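Local coordinates for protein glucosidase (Croceicoccus marinus, PDB 5Z3K) that probably hydrolyses O-glycosidic bonds as a family 39 glycoside hydrolase, acting as a beta-glucosidase, at residues E112-K117 / F310-T315; Y57-R62 / A89-W94; S27-P32 / R303-A308. One frame throughout, in Å; residues are numbered along the deposited sequence.

Interaction 1: E112-K117 / F310-T315; sequences EIPANK and FHYNFT
His-311 reaches into the bend formed by Glu-112, Ile-113 and Pro-114. Its CB rests 3.4 Å from the carbonyl O of Ile-113, and CG, ND1 and CE1 then run along the carboxylate of Glu-112. With CG anti to the carbonyl carbon (chi1 -53°), the ring turns ND1 onto Glu-112, where ND1 donates to OE1 at 2.8 Å in a nearly straight bond of 169°. Ring and carboxylate are almost coplanar, and OE1 receives the proton on its syn lone pair, in the ring plane. CE1 lies 3.8 Å from both Glu-112 OE1 and OE2, while CD2 packs on Arg-62. At the far end, NE2 donates to the backbone O of Trp-59, so both ring nitrogens are engaged and the rotation of the imidazole is fixed. The contact lies at the C-terminal end of a TIM barrel: 112-117 is a loop that follows strand 104-109, whereas segment 310-315 forms the turn and short returning strand of a hairpin beyond the last barrel strand. Outward from the histidine, Pro-114, which follows a cis peptide bond, lays CG over one face of the Tyr-312 ring, 3.7 Å from the ring centroid and 20° off its normal, a CH-pi contact. A water bridges the two segments: it donates to Glu-112 OE1 at 2.7 Å and to His-311 O at 3.0 Å, and accepts from Ala-115 N.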
ATOM      1  N   GLU A 112      10.940  18.343   3.450  1.00 16.54           N
ATOM      2  CA  GLU A 112       9.712  18.938   2.921  1.00 15.94           C
ATOM      3  C   GLU A 112       9.747  18.978   1.389  1.00 17.49           C
ATOM      4  O   GLU A 112       9.747  20.031   0.748  1.00 19.17           O
ATOM      5  CB  GLU A 112       9.501  20.326   3.518  1.00 14.49           C
ATOM      6  CG  GLU A 112       8.178  20.960   3.164  1.00 17.35           C
ATOM      7  CD  GLU A 112       7.014  19.990   3.296  1.00 17.31           C
ATOM      8  OE1 GLU A 112       6.342  19.724   2.283  1.00 15.11           O
ATOM      9  OE2 GLU A 112       6.781  19.499   4.421  1.00 16.41           O
ATOM     10  N   ILE A 113       9.793  17.788   0.806  1.00 17.50           N
ATOM     11  CA  ILE A 113       9.673  17.632  -0.649  1.00 19.19           C
ATOM     12  C   ILE A 113       8.274  18.060  -1.084  1.00 17.62           C
ATOM     13  O   ILE A 113       7.283  17.557  -0.524  1.00 17.48           O
ATOM     14  CB  ILE A 113       9.939  16.177  -1.049  1.00 17.16           C
ATOM     15  CG1 ILE A 113      11.369  15.769  -0.677  1.00 16.01           C
ATOM     16  CG2 ILE A 113       9.618  15.958  -2.529  1.00 17.87           C
ATOM     17  CD1 ILE A 113      11.545  14.270  -0.407  1.00 19.63           C
ATOM     18  N   PRO A 114       8.129  18.921  -2.118  1.00 17.09           N
ATOM     19  CA  PRO A 114       9.201  19.419  -2.994  1.00 18.02           C
ATOM     20  C   PRO A 114       9.804  20.773  -2.632  1.00 20.95           C
ATOM     21  O   PRO A 114      10.699  21.220  -3.339  1.00 22.78           O
ATOM     22  CB  PRO A 114       8.492  19.542  -4.344  1.00 20.68           C
ATOM     23  CG  PRO A 114       7.123  20.010  -3.956  1.00 20.39           C
ATOM     24  CD  PRO A 114       6.804  19.303  -2.637  1.00 21.25           C
ATOM     25  N   ALA A 115       9.320  21.435  -1.583  1.00 19.44           N
ATOM     26  CA  ALA A 115       9.843  22.768  -1.293  1.00 22.95           C
ATOM     27  C   ALA A 115      11.337  22.715  -1.010  1.00 23.76           C
ATOM     28  O   ALA A 115      12.094  23.591  -1.450  1.00 22.78           O
ATOM     29  CB  ALA A 115       9.083  23.390  -0.122  1.00 20.40           C
ATOM     30  N   ASN A 116      11.791  21.670  -0.322  1.00 19.33           N
ATOM     31  CA  ASN A 116      13.198  21.538   0.035  1.00 19.70           C
ATOM     32  C   ASN A 116      13.622  20.081  -0.029  1.00 18.72           C
ATOM     33  O   ASN A 116      12.994  19.227   0.605  1.00 20.09           O
ATOM     34  CB  ASN A 116      13.475  22.067   1.441  1.00 21.06           C
ATOM     35  CG  ASN A 116      14.874  21.730   1.897  1.00 19.57           C
ATOM     36  OD1 ASN A 116      15.830  22.044   1.208  1.00 21.68           O
ATOM     37  ND2 ASN A 116      14.996  21.053   3.033  1.00 18.93           N
ATOM     38  N   LYS A 117      14.704  19.804  -0.767  1.00 20.22           N
ATOM     39  CA  LYS A 117      15.259  18.455  -0.819  1.00 17.23           C
ATOM     40  C   LYS A 117      16.733  18.419  -0.439  1.00 19.97           C
ATOM     41  O   LYS A 117      17.434  17.448  -0.766  1.00 19.98           O
ATOM     42  CB  LYS A 117      15.053  17.817  -2.195  1.00 25.23           C
ATOM     43  CG  LYS A 117      15.468  18.662  -3.365  1.00 24.98           C
ATOM     44  CD  LYS A 117      14.257  19.371  -3.950  1.00 27.26           C
ATOM     45  CE  LYS A 117      14.554  19.940  -5.324  1.00 31.30           C
ATOM     46  NZ  LYS A 117      13.412  20.805  -5.741  1.00 35.01           N
ATOM     47  N   PHE A 310      -0.751  18.348   0.513  1.00 17.34           N
ATOM     48  CA  PHE A 310      -0.326  19.569   1.187  1.00 17.68           C
ATOM     49  C   PHE A 310       1.172  19.799   1.082  1.00 19.71           C
ATOM     50  O   PHE A 310       1.721  20.645   1.797  1.00 16.96           O
ATOM     51  CB  PHE A 310      -0.770  19.529   2.647  1.00 16.09           C
ATOM     52  CG  PHE A 310      -2.265  19.496   2.810  1.00 18.18           C
ATOM     53  CD1 PHE A 310      -2.958  18.300   2.761  1.00 17.78           C
ATOM     54  CD2 PHE A 310      -2.977  20.669   2.985  1.00 18.79           C
ATOM     55  CE1 PHE A 310      -4.343  18.270   2.901  1.00 17.58           C
ATOM     56  CE2 PHE A 310      -4.364  20.652   3.128  1.00 19.04           C
ATOM     57  CZ  PHE A 310      -5.045  19.450   3.079  1.00 23.00           C
ATOM     58  N   HIS A 311       1.842  19.060   0.207  1.00 14.60           N
ATOM     59  CA  HIS A 311       3.239  19.291  -0.116  1.00 18.16           C
ATOM     60  C   HIS A 311       3.406  19.885  -1.505  1.00 21.24           C
ATOM     61  O   HIS A 311       4.074  20.910  -1.664  1.00 19.13           O
ATOM     62  CB  HIS A 311       3.995  17.968   0.031  1.00 15.28           C
ATOM     63  CG  HIS A 311       3.769  17.325   1.362  1.00 14.09           C
ATOM     64  ND1 HIS A 311       4.442  17.721   2.499  1.00 13.94           N
ATOM     65  CD2 HIS A 311       2.902  16.359   1.755  1.00 15.73           C
ATOM     66  CE1 HIS A 311       4.026  17.004   3.528  1.00 17.20           C
ATOM     67  NE2 HIS A 311       3.094  16.168   3.103  1.00 14.51           N
ATOM     68  N   TYR A 312       2.780  19.274  -2.511  1.00 21.31           N
ATOM     69  CA  TYR A 312       2.687  19.831  -3.855  1.00 20.44           C
ATOM     70  C   TYR A 312       1.529  20.811  -4.008  1.00 21.12           C
ATOM     71  O   TYR A 312       1.488  21.542  -5.003  1.00 20.79           O
ATOM     72  CB  TYR A 312       2.542  18.701  -4.878  1.00 19.01           C
ATOM     73  CG  TYR A 312       3.829  17.961  -5.132  1.00 22.72           C
ATOM     74  CD1 TYR A 312       4.709  18.390  -6.107  1.00 20.41           C
ATOM     75  CD2 TYR A 312       4.169  16.838  -4.385  1.00 19.29           C
ATOM     76  CE1 TYR A 312       5.904  17.722  -6.340  1.00 23.34           C
ATOM     77  CE2 TYR A 312       5.357  16.167  -4.609  1.00 23.27           C
ATOM     78  CZ  TYR A 312       6.218  16.615  -5.587  1.00 26.17           C
ATOM     79  OH  TYR A 312       7.402  15.952  -5.817  1.00 29.29           O
ATOM     80  N   ASN A 313       0.597  20.841  -3.055  1.00 20.67           N
ATOM     81  CA  ASN A 313      -0.522  21.792  -3.036  1.00 17.36           C
ATOM     82  C   ASN A 313      -1.395  21.680  -4.284  1.00 24.01           C
ATOM     83  O   ASN A 313      -1.654  22.662  -4.987  1.00 20.14           O
ATOM     84  CB  ASN A 313      -0.022  23.220  -2.829  1.00 24.74           C
ATOM     85  CG  ASN A 313       0.548  23.421  -1.448  1.00 28.49           C
ATOM     86  OD1 ASN A 313      -0.058  23.014  -0.457  1.00 33.01           O
ATOM     87  ND2 ASN A 313       1.729  24.021  -1.371  1.00 32.86           N
ATOM     88  N   PHE A 314      -1.859  20.459  -4.546  1.00 22.98           N
ATOM     89  CA  PHE A 314      -2.863  20.181  -5.567  1.00 25.01           C
ATOM     90  C   PHE A 314      -3.658  18.960  -5.118  1.00 21.08           C
ATOM     91  O   PHE A 314      -3.441  18.422  -4.027  1.00 18.37           O
ATOM     92  CB  PHE A 314      -2.225  19.964  -6.947  1.00 19.77           C
ATOM     93  CG  PHE A 314      -1.670  18.576  -7.157  1.00 23.72           C
ATOM     94  CD1 PHE A 314      -0.751  18.035  -6.267  1.00 21.80           C
ATOM     95  CD2 PHE A 314      -2.061  17.819  -8.248  1.00 20.17           C
ATOM     96  CE1 PHE A 314      -0.244  16.768  -6.458  1.00 18.91           C
ATOM     97  CE2 PHE A 314      -1.549  16.544  -8.454  1.00 21.99           C
ATOM     98  CZ  PHE A 314      -0.644  16.017  -7.555  1.00 21.28           C
ATOM     99  N   THR A 315      -4.603  18.532  -5.959  1.00 22.74           N
ATOM    100  CA  THR A 315      -5.402  17.337  -5.696  1.00 19.80           C
ATOM    101  C   THR A 315      -4.900  16.225  -6.605  1.00 21.66           C
ATOM    102  O   THR A 315      -5.134  16.243  -7.819  1.00 22.19           O
ATOM    103  CB  THR A 315      -6.890  17.593  -5.908  1.00 21.46           C
ATOM    104  OG1 THR A 315      -7.320  18.610  -5.003  1.00 23.16           O
ATOM    105  CG2 THR A 315      -7.684  16.317  -5.631  1.00 20.24           C
TER
HETATM  106  O   HOH W   1       6.485  21.266   0.085  1.00 20.93           O

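Interaction 2: Y57-R62 / A89-W94; sequences YDWVSR and AATDTW
Trp-59 and Trp-94 supply most of the apolar contact. CB of Trp-94 stands over the centre of the six-membered ring of Trp-59, 3.5 Å from its centroid and 5° off the normal, a CH-pi contact squarely over the face. The two side chains run antiparallel, their five-membered rings meeting obliquely with planes at 31°. In return, Trp-59 CB packs 3.6 Å from Trp-94 CE3. Farther along the same indole, Val-60 CB touches Trp-94 CH2 at 3.8 Å, while the backbone N of Val-60 approaches CZ3. This is packing inside one beta-alpha unit of the TIM barrel: the 57-62 loop leaves the C-terminal end of strand 53-55, and after a long irregular excursion the chain enters helix 89-100, whose first turns lie against that loop. The chain makes an inverse gamma turn at Val-60, with Trp-59 and Ser-61 on either side of it in sequence, both directing CB at the helix. The polar contact consists of two hydroxyls: Ser-61 OG and Thr-91 OG1 share a hydrogen bond of 2.8 Å. Thr-91 OG1 is anti to its carbonyl carbon (chi1 -54°), and Thr-91 CG2, on the other branch, lies 3.5 Å from Ser-61 OG and approaches the edge of the Trp-59 ring. The indole nitrogen of Trp-94 is held beyond this contact, donating to the backbone O of Ala-31.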
ATOM      1  N   TYR A  57       4.094   9.449   4.867  1.00 13.06           N
ATOM      2  CA  TYR A  57       4.739  10.450   4.017  1.00 11.02           C
ATOM      3  C   TYR A  57       3.770  11.551   3.588  1.00 13.93           C
ATOM      4  O   TYR A  57       4.147  12.730   3.525  1.00 13.12           O
ATOM      5  CB  TYR A  57       5.358   9.755   2.799  1.00 11.40           C
ATOM      6  CG  TYR A  57       6.056  10.696   1.843  1.00 11.03           C
ATOM      7  CD1 TYR A  57       7.340  11.156   2.112  1.00 14.31           C
ATOM      8  CD2 TYR A  57       5.443  11.102   0.663  1.00 13.51           C
ATOM      9  CE1 TYR A  57       7.994  12.020   1.239  1.00 15.46           C
ATOM     10  CE2 TYR A  57       6.091  11.961  -0.226  1.00 15.40           C
ATOM     11  CZ  TYR A  57       7.364  12.416   0.074  1.00 14.67           C
ATOM     12  OH  TYR A  57       8.000  13.278  -0.792  1.00 16.98           O
ATOM     13  N   ASP A  58       2.505  11.211   3.336  1.00 11.51           N
ATOM     14  CA  ASP A  58       1.591  12.247   2.864  1.00 11.26           C
ATOM     15  C   ASP A  58       1.031  13.115   3.992  1.00 13.45           C
ATOM     16  O   ASP A  58       0.433  14.161   3.713  1.00 15.48           O
ATOM     17  CB  ASP A  58       0.479  11.609   2.032  1.00 13.11           C
ATOM     18  CG  ASP A  58       1.028  10.974   0.763  1.00 19.60           C
ATOM     19  OD1 ASP A  58       1.709  11.677  -0.014  1.00 16.53           O
ATOM     20  OD2 ASP A  58       0.837   9.761   0.565  1.00 21.68           O
ATOM     21  N   TRP A  59       1.255  12.740   5.245  1.00 12.71           N
ATOM     22  CA  TRP A  59       0.948  13.620   6.361  1.00 13.90           C
ATOM     23  C   TRP A  59       1.837  14.867   6.320  1.00 11.47           C
ATOM     24  O   TRP A  59       2.823  14.949   5.582  1.00 12.18           O
ATOM     25  CB  TRP A  59       1.155  12.904   7.695  1.00 10.09           C
ATOM     26  CG  TRP A  59       0.356  11.643   7.911  1.00 11.81           C
ATOM     27  CD1 TRP A  59      -0.692  11.160   7.141  1.00 13.28           C
ATOM     28  CD2 TRP A  59       0.536  10.701   8.973  1.00 11.73           C
ATOM     29  NE1 TRP A  59      -1.159   9.983   7.671  1.00  9.92           N
ATOM     30  CE2 TRP A  59      -0.423   9.675   8.792  1.00 11.45           C
ATOM     31  CE3 TRP A  59       1.415  10.625  10.066  1.00 10.15           C
ATOM     32  CZ2 TRP A  59      -0.528   8.589   9.667  1.00 12.46           C
ATOM     33  CZ3 TRP A  59       1.322   9.541  10.927  1.00 12.68           C
ATOM     34  CH2 TRP A  59       0.348   8.532  10.722  1.00  9.48           C
ATOM     35  N   VAL A  60       1.472  15.847   7.143  1.00 13.17           N
ATOM     36  CA  VAL A  60       2.342  16.987   7.409  1.00 14.98           C
ATOM     37  C   VAL A  60       3.271  16.589   8.552  1.00 13.35           C
ATOM     38  O   VAL A  60       3.121  17.063   9.686  1.00 12.28           O
ATOM     39  CB  VAL A  60       1.505  18.246   7.723  1.00 11.39           C
ATOM     40  CG1 VAL A  60       2.408  19.451   8.036  1.00 15.06           C
ATOM     41  CG2 VAL A  60       0.579  18.563   6.546  1.00 13.23           C
ATOM     42  N   SER A  61       4.225  15.694   8.263  1.00 12.49           N
ATOM     43  CA  SER A  61       5.035  15.022   9.285  1.00 11.05           C
ATOM     44  C   SER A  61       6.451  14.808   8.779  1.00 11.17           C
ATOM     45  O   SER A  61       7.031  13.724   8.909  1.00 12.01           O
ATOM     46  CB  SER A  61       4.422  13.681   9.689  1.00 10.89           C
ATOM     47  OG  SER A  61       3.094  13.868  10.141  1.00 10.55           O
ATOM     48  N   ARG A  62       7.024  15.857   8.198  1.00 12.22           N
ATOM     49  CA  ARG A  62       8.340  15.794   7.585  1.00 12.97           C
ATOM     50  C   ARG A  62       9.401  16.304   8.550  1.00 14.09           C
ATOM     51  O   ARG A  62       9.159  17.208   9.356  1.00 17.05           O
ATOM     52  CB  ARG A  62       8.370  16.618   6.295  1.00 13.90           C
ATOM     53  CG  ARG A  62       7.350  16.185   5.267  1.00 14.46           C
ATOM     54  CD  ARG A  62       7.705  14.845   4.674  1.00 13.43           C
ATOM     55  NE  ARG A  62       6.701  14.471   3.685  1.00 13.22           N
ATOM     56  CZ  ARG A  62       6.647  14.940   2.439  1.00 15.87           C
ATOM     57  NH1 ARG A  62       7.561  15.800   1.990  1.00 16.04           N
ATOM     58  NH2 ARG A  62       5.675  14.532   1.632  1.00 14.58           N
ATOM     59  N   ALA A  89       2.520  17.939  17.319  1.00 16.36           N
ATOM     60  CA  ALA A  89       1.080  17.973  17.560  1.00 15.94           C
ATOM     61  C   ALA A  89       0.298  17.299  16.437  1.00 15.11           C
ATOM     62  O   ALA A  89      -0.505  16.391  16.687  1.00 15.15           O
ATOM     63  CB  ALA A  89       0.600  19.411  17.758  1.00 19.32           C
ATOM     64  N   ALA A  90       0.496  17.739  15.191  1.00 11.20           N
ATOM     65  CA  ALA A  90      -0.339  17.189  14.123  1.00 10.73           C
ATOM     66  C   ALA A  90       0.007  15.728  13.883  1.00 12.06           C
ATOM     67  O   ALA A  90      -0.883  14.892  13.671  1.00 12.09           O
ATOM     68  CB  ALA A  90      -0.175  18.006  12.837  1.00 15.51           C
ATOM     69  N   THR A  91       1.300  15.405  13.924  1.00 12.02           N
ATOM     70  CA  THR A  91       1.717  14.021  13.735  1.00 14.71           C
ATOM     71  C   THR A  91       1.173  13.131  14.854  1.00 15.64           C
ATOM     72  O   THR A  91       0.732  12.003  14.602  1.00 12.53           O
ATOM     73  CB  THR A  91       3.243  13.941  13.657  1.00 13.72           C
ATOM     74  OG1 THR A  91       3.719  14.831  12.642  1.00 14.42           O
ATOM     75  CG2 THR A  91       3.684  12.513  13.312  1.00  9.89           C
ATOM     76  N   ASP A  92       1.170  13.638  16.090  1.00 12.17           N
ATOM     77  CA  ASP A  92       0.560  12.905  17.196  1.00 14.18           C
ATOM     78  C   ASP A  92      -0.890  12.569  16.891  1.00 11.13           C
ATOM     79  O   ASP A  92      -1.366  11.474  17.207  1.00 12.22           O
ATOM     80  CB  ASP A  92       0.608  13.731  18.486  1.00 13.08           C
ATOM     81  CG  ASP A  92       1.971  13.745  19.142  1.00 15.99           C
ATOM     82  OD1 ASP A  92       2.887  13.037  18.676  1.00 13.68           O
ATOM     83  OD2 ASP A  92       2.120  14.493  20.134  1.00 16.62           O
ATOM     84  N   THR A  93      -1.619  13.518  16.305  1.00 12.76           N
ATOM     85  CA  THR A  93      -3.029  13.296  16.020  1.00 12.12           C
ATOM     86  C   THR A  93      -3.206  12.177  14.999  1.00 13.03           C
ATOM     87  O   THR A  93      -4.022  11.267  15.190  1.00 12.60           O
ATOM     88  CB  THR A  93      -3.652  14.603  15.542  1.00 13.36           C
ATOM     89  OG1 THR A  93      -3.593  15.539  16.626  1.00 16.04           O
ATOM     90  CG2 THR A  93      -5.105  14.421  15.126  1.00 13.39           C
ATOM     91  N   TRP A  94      -2.414  12.206  13.928  1.00 12.31           N
ATOM     92  CA  TRP A  94      -2.538  11.179  12.900  1.00 11.57           C
ATOM     93  C   TRP A  94      -2.058   9.823  13.403  1.00 14.71           C
ATOM     94  O   TRP A  94      -2.630   8.781  13.046  1.00 12.67           O
ATOM     95  CB  TRP A  94      -1.779  11.617  11.650  1.00 13.21           C
ATOM     96  CG  TRP A  94      -2.489  12.726  10.898  1.00 10.82           C
ATOM     97  CD1 TRP A  94      -3.808  12.764  10.561  1.00 12.52           C
ATOM     98  CD2 TRP A  94      -1.906  13.933  10.374  1.00 14.31           C
ATOM     99  NE1 TRP A  94      -4.091  13.922   9.871  1.00 13.36           N
ATOM    100  CE2 TRP A  94      -2.943  14.657   9.744  1.00 12.79           C
ATOM    101  CE3 TRP A  94      -0.616  14.479  10.396  1.00 14.34           C
ATOM    102  CZ2 TRP A  94      -2.730  15.902   9.132  1.00 13.54           C
ATOM    103  CZ3 TRP A  94      -0.400  15.721   9.786  1.00 13.15           C
ATOM    104  CH2 TRP A  94      -1.454  16.417   9.166  1.00 14.86           C
TER

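Interaction 3: S27-P32 / R303-A308; sequences SGIPAP and RADTGA
Ser-27 CA and Arg-303 CA lie 5.2 Å apart where the chain leaves the first and last strands of the TIM barrel and the barrel closes. There Ala-304 N donates to Ser-27 O at 3.0 Å. Ala-304 is the centre of an inverse gamma turn, after which Asp-305 points its CB at the 27-32 loop. Its CG lies between the backbone N and the carbonyl carbon (chi1 65°), which directs OD2 of Asp-305 to the backbone N of Ile-29; that bond is 2.8 Å long with an angle of 167°, and it meets the oxygen on the anti side, somewhat out of the carboxylate plane. The syn lone pair of Asp-305 OD2 takes NH2 of Arg-303 at 2.9 Å, almost in the guanidinium plane. Asp-305 OD1 receives NE of Arg-303 at 2.8 Å and also Gly-307 N, which comes from above the carboxylate plane and makes an Asx turn. Arginine and aspartate thus form a side-on salt bridge within 303-308, one nitrogen to each oxygen. Gly-28 CA can come within 3.2 Å of Asp-305 OD2 because glycine carries no side chain on that side. Ser-27 OG passes 3.7 Å from Arg-303 CB and is hydrogen-bonded to Asp-58. With four donors on two oxygens, the buried Asp-305 carboxylate is held in orientation, and the paired arginine and the N-H groups would be expected to favour its ionised form.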
ATOM      1  N   SER A  27      -1.516   4.936   2.237  1.00 13.17           N
ATOM      2  CA  SER A  27      -1.017   6.235   2.641  1.00  9.27           C
ATOM      3  C   SER A  27      -2.137   7.246   2.454  1.00 10.50           C
ATOM      4  O   SER A  27      -3.184   6.942   1.878  1.00 11.20           O
ATOM      5  CB  SER A  27       0.224   6.636   1.838  1.00 18.00           C
ATOM      6  OG  SER A  27      -0.144   7.054   0.543  1.00 18.82           O
ATOM      7  N   GLY A  28      -1.904   8.451   2.952  1.00 13.01           N
ATOM      8  CA  GLY A  28      -2.878   9.523   2.894  1.00 15.78           C
ATOM      9  C   GLY A  28      -3.235  10.042   4.274  1.00 13.04           C
ATOM     10  O   GLY A  28      -2.790   9.529   5.300  1.00 11.58           O
ATOM     11  N   ILE A  29      -4.077  11.074   4.275  1.00 11.43           N
ATOM     12  CA  ILE A  29      -4.527  11.788   5.464  1.00 14.17           C
ATOM     13  C   ILE A  29      -5.966  11.361   5.745  1.00 13.05           C
ATOM     14  O   ILE A  29      -6.873  11.695   4.965  1.00 13.41           O
ATOM     15  CB  ILE A  29      -4.418  13.310   5.275  1.00 12.85           C
ATOM     16  CG1 ILE A  29      -2.946  13.714   5.066  1.00 13.92           C
ATOM     17  CG2 ILE A  29      -5.043  14.036   6.462  1.00 13.88           C
ATOM     18  CD1 ILE A  29      -2.740  15.153   4.550  1.00 11.47           C
ATOM     19  N   PRO A  30      -6.234  10.627   6.834  1.00 11.38           N
ATOM     20  CA  PRO A  30      -7.576  10.069   7.037  1.00 12.31           C
ATOM     21  C   PRO A  30      -8.579  11.001   7.698  1.00 12.13           C
ATOM     22  O   PRO A  30      -9.778  10.691   7.668  1.00 12.97           O
ATOM     23  CB  PRO A  30      -7.306   8.850   7.936  1.00 12.73           C
ATOM     24  CG  PRO A  30      -6.087   9.216   8.710  1.00 11.09           C
ATOM     25  CD  PRO A  30      -5.239  10.047   7.763  1.00 13.87           C
ATOM     26  N   ALA A  31      -8.138  12.117   8.269  1.00 11.31           N
ATOM     27  CA  ALA A  31      -8.994  12.970   9.087  1.00 11.14           C
ATOM     28  C   ALA A  31      -8.209  14.227   9.453  1.00 12.42           C
ATOM     29  O   ALA A  31      -6.974  14.228   9.381  1.00 13.93           O
ATOM     30  CB  ALA A  31      -9.455  12.240  10.360  1.00 12.02           C
ATOM     31  N   PRO A  32      -8.906  15.310   9.818  1.00 11.48           N
ATOM     32  CA  PRO A  32      -8.214  16.556  10.180  1.00 13.33           C
ATOM     33  C   PRO A  32      -7.249  16.391  11.346  1.00 15.00           C
ATOM     34  O   PRO A  32      -7.404  15.517  12.201  1.00 12.09           O
ATOM     35  CB  PRO A  32      -9.363  17.499  10.566  1.00 13.34           C
ATOM     36  CG  PRO A  32     -10.536  16.975   9.864  1.00 15.22           C
ATOM     37  CD  PRO A  32     -10.360  15.501   9.709  1.00 11.00           C
ATOM     38  N   ARG A 303      -3.504   6.498  -3.244  1.00 13.61           N
ATOM     39  CA  ARG A 303      -3.558   6.854  -1.823  1.00 13.18           C
ATOM     40  C   ARG A 303      -5.033   6.865  -1.414  1.00 13.65           C
ATOM     41  O   ARG A 303      -5.889   7.282  -2.208  1.00 12.74           O
ATOM     42  CB  ARG A 303      -2.914   8.228  -1.564  1.00 11.54           C
ATOM     43  CG  ARG A 303      -3.386   9.343  -2.512  1.00 10.54           C
ATOM     44  CD  ARG A 303      -2.514  10.618  -2.404  1.00 14.62           C
ATOM     45  NE  ARG A 303      -2.861  11.386  -1.207  1.00 13.14           N
ATOM     46  CZ  ARG A 303      -2.228  12.483  -0.792  1.00 13.83           C
ATOM     47  NH1 ARG A 303      -1.183  12.970  -1.460  1.00 16.37           N
ATOM     48  NH2 ARG A 303      -2.633  13.087   0.313  1.00 15.66           N
ATOM     49  N   ALA A 304      -5.339   6.407  -0.193  1.00 12.13           N
ATOM     50  CA  ALA A 304      -6.726   6.254   0.265  1.00 13.88           C
ATOM     51  C   ALA A 304      -7.246   7.529   0.943  1.00 13.01           C
ATOM     52  O   ALA A 304      -7.673   7.536   2.104  1.00 11.67           O
ATOM     53  CB  ALA A 304      -6.846   5.052   1.201  1.00 11.25           C
ATOM     54  N   ASP A 305      -7.230   8.629   0.197  1.00 12.24           N
ATOM     55  CA  ASP A 305      -7.856   9.855   0.688  1.00 12.05           C
ATOM     56  C   ASP A 305      -8.364  10.637  -0.517  1.00 13.14           C
ATOM     57  O   ASP A 305      -8.464  10.096  -1.623  1.00 12.00           O
ATOM     58  CB  ASP A 305      -6.909  10.653   1.606  1.00 13.13           C
ATOM     59  CG  ASP A 305      -5.657  11.205   0.897  1.00 15.68           C
ATOM     60  OD1 ASP A 305      -5.547  11.157  -0.353  1.00 11.11           O
ATOM     61  OD2 ASP A 305      -4.767  11.709   1.628  1.00 12.84           O
ATOM     62  N   THR A 306      -8.723  11.908  -0.298  1.00 12.04           N
ATOM     63  CA  THR A 306      -9.226  12.727  -1.401  1.00 16.15           C
ATOM     64  C   THR A 306      -8.141  13.154  -2.370  1.00 15.84           C
ATOM     65  O   THR A 306      -8.460  13.773  -3.389  1.00 13.31           O
ATOM     66  CB  THR A 306      -9.927  13.977  -0.883  1.00 16.30           C
ATOM     67  OG1 THR A 306      -8.954  14.872  -0.317  1.00 13.54           O
ATOM     68  CG2 THR A 306     -10.974  13.591   0.153  1.00 13.66           C
ATOM     69  N   GLY A 307      -6.880  12.839  -2.094  1.00 14.06           N
ATOM     70  CA  GLY A 307      -5.803  13.289  -2.938  1.00 16.47           C
ATOM     71  C   GLY A 307      -5.340  14.691  -2.656  1.00 14.84           C
ATOM     72  O   GLY A 307      -4.406  15.157  -3.319  1.00 17.97           O
ATOM     73  N   ALA A 308      -5.958  15.376  -1.694  1.00 13.33           N
ATOM     74  CA  ALA A 308      -5.507  16.694  -1.271  1.00 14.55           C
ATOM     75  C   ALA A 308      -4.073  16.581  -0.769  1.00 17.92           C
ATOM     76  O   ALA A 308      -3.803  15.916   0.236  1.00 18.72           O
ATOM     77  CB  ALA A 308      -6.433  17.267  -0.189  1.00 13.68           C
TER

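Overall arrangement
All three contacts lie at the C-terminal end of the TIM barrel, two between loop regions and one between a loop and a helix. Interaction 3 is buried and joins the loops after the first and last strands by a backbone bond and a carboxylate that is itself salt-bridged within its own loop; interaction 2, also buried, seats a loop on helix 89-100 mainly through indoles; interaction 1 is partly exposed and mixes a histidine-carboxylate bond with a water and a proline on a tyrosine. The 57-62 loop of interaction 2 has polar links to both of the others; among them, Arg-62 reaches the Ile-113 carbonyl. Phe-310 packs on Ile-29, joining interactions 1 and 3 directly.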